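Ethylbenzene dehydrogenase beta-subunit (Aromatoleum aromaticum, PDB 2IVF) carries three iron/sulfur (SF4) clusters and one Fe3-S4 cluster, and is a ferredoxin-like subunit that probably relays electrons within its enzyme complex. Local coordinates at residues V247-K252 with M329-S334. Numbering follows the deposited sequence.
Sequences VHKLVK and MDLLIS
Leu250 and Leu331 are the nearest CA pair across the two segments, 7.9 Å apart, and the short segment axes come within 10.6 Å of each other at a crossing angle of -122°. This is a small helix-helix interface in an iron-sulfur subunit with a 4Fe-4S dicluster domain. It joins helix 246-253, whose Val247 and Val251 lie on strand 19-24, to the last helix of the chain, 327-333, and the side chain of Leu332 lies about 13 Å from an SF4 cluster. The contact is apolar. Leu250 CD2 bridges two successive leucines, meeting Leu332 CD2 at 3.6 Å and the CB of Leu331 at 4.0 Å. Leu331 in turn sends CD1 to within 3.6 Å of Lys249 CB. With CG anti to the carbonyl carbon (chi1 -73°) and the chain extended beyond it, Lys249 runs across Leu331 at about a right angle, which brings its CD to 3.9 Å from Leu331 CD2, while NZ makes a weak hydrogen bond to Thr244 O. The carbonyl of the contacting Leu331 is itself gripped from beyond the helix end, where Ser334 has positive phi: Ser334 OG donates to Leu331 O over 2.6 Å, from 38° above the carbonyl plane.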
# COMPACT_ATOMS: atom_id res chain seq x y z
N VAL B 247 -0.60 25.43 13.13
CA VAL B 247 0.81 25.65 12.80
C VAL B 247 1.42 26.69 13.75
O VAL B 247 2.51 26.52 14.23
CB VAL B 247 1.04 25.97 11.29
CG1 VAL B 247 0.66 24.76 10.43
CG2 VAL B 247 0.28 27.20 10.84
N HIS B 248 0.73 27.78 14.01
CA HIS B 248 1.27 28.75 14.93
C HIS B 248 1.49 28.16 16.31
O HIS B 248 2.55 28.37 16.93
CB HIS B 248 0.35 29.94 15.08
CG HIS B 248 0.92 30.95 16.00
ND1 HIS B 248 1.77 31.93 15.57
CD2 HIS B 248 0.80 31.10 17.34
CE1 HIS B 248 2.13 32.68 16.61
NE2 HIS B 248 1.56 32.18 17.69
N LYS B 249 0.52 27.36 16.77
CA LYS B 249 0.57 26.77 18.12
C LYS B 249 1.70 25.75 18.31
O LYS B 249 2.32 25.69 19.36
CB LYS B 249 -0.78 26.16 18.47
CG LYS B 249 -1.82 27.22 18.76
CD LYS B 249 -3.20 26.60 18.92
CE LYS B 249 -4.31 27.69 19.01
NZ LYS B 249 -5.61 27.04 18.92
N LEU B 250 1.98 25.00 17.27
CA LEU B 250 3.05 23.99 17.31
C LEU B 250 4.44 24.54 17.07
O LEU B 250 5.39 24.08 17.74
CB LEU B 250 2.74 22.90 16.30
CG LEU B 250 1.45 22.11 16.56
CD1 LEU B 250 1.18 21.17 15.44
CD2 LEU B 250 1.40 21.33 17.94
N VAL B 251 4.55 25.56 16.20
CA VAL B 251 5.88 26.13 15.82
C VAL B 251 6.28 27.22 16.79
O VAL B 251 7.43 27.25 17.28
CB VAL B 251 5.86 26.69 14.36
CG1 VAL B 251 7.19 27.42 13.95
CG2 VAL B 251 5.55 25.61 13.33
N LYS B 252 5.32 28.10 17.10
CA LYS B 252 5.62 29.30 17.85
C LYS B 252 5.30 29.22 19.33
O LYS B 252 6.03 29.80 20.12
CB LYS B 252 4.90 30.51 17.26
CG LYS B 252 5.22 30.84 15.82
CD LYS B 252 6.70 31.07 15.57
CE LYS B 252 7.19 32.30 16.22
NZ LYS B 252 8.56 32.59 15.67
N MET B 329 -1.38 17.70 23.09
CA MET B 329 -1.91 16.46 22.60
C MET B 329 -3.21 16.65 21.83
O MET B 329 -3.43 15.95 20.88
CB MET B 329 -2.03 15.44 23.70
CG MET B 329 -0.65 15.13 24.30
SD MET B 329 0.35 14.12 23.17
CE MET B 329 1.92 15.00 23.12
N ASP B 330 -4.03 17.60 22.23
CA ASP B 330 -5.27 17.89 21.51
C ASP B 330 -4.95 18.33 20.09
O ASP B 330 -5.59 17.89 19.12
CB ASP B 330 -6.02 19.01 22.21
CG ASP B 330 -6.72 18.58 23.51
OD1 ASP B 330 -6.92 17.39 23.77
OD2 ASP B 330 -7.14 19.48 24.26
N LEU B 331 -3.93 19.19 19.96
CA LEU B 331 -3.47 19.72 18.68
C LEU B 331 -2.89 18.63 17.82
O LEU B 331 -3.13 18.58 16.62
CB LEU B 331 -2.42 20.82 18.89
CG LEU B 331 -2.93 22.11 19.51
CD1 LEU B 331 -1.74 23.01 19.85
CD2 LEU B 331 -3.91 22.78 18.54
N LEU B 332 -2.11 17.73 18.42
CA LEU B 332 -1.41 16.78 17.64
C LEU B 332 -2.34 15.64 17.23
O LEU B 332 -2.15 15.04 16.21
CB LEU B 332 -0.19 16.22 18.39
CG LEU B 332 0.97 17.17 18.64
CD1 LEU B 332 2.05 16.45 19.52
CD2 LEU B 332 1.60 17.78 17.36
N ILE B 333 -3.35 15.36 18.04
CA ILE B 333 -4.35 14.38 17.71
C ILE B 333 -5.31 14.96 16.68
O ILE B 333 -5.60 14.29 15.70
CB ILE B 333 -5.14 13.96 18.98
CG1 ILE B 333 -4.26 13.08 19.84
CG2 ILE B 333 -6.51 13.32 18.63
CD1 ILE B 333 -4.71 12.90 21.23
N SER B 334 -5.82 16.15 16.96
CA SER B 334 -6.84 16.86 16.13
C SER B 334 -8.06 16.05 15.84
O SER B 334 -8.21 15.50 14.76
CB SER B 334 -6.27 17.35 14.81
OG SER B 334 -5.20 18.20 15.09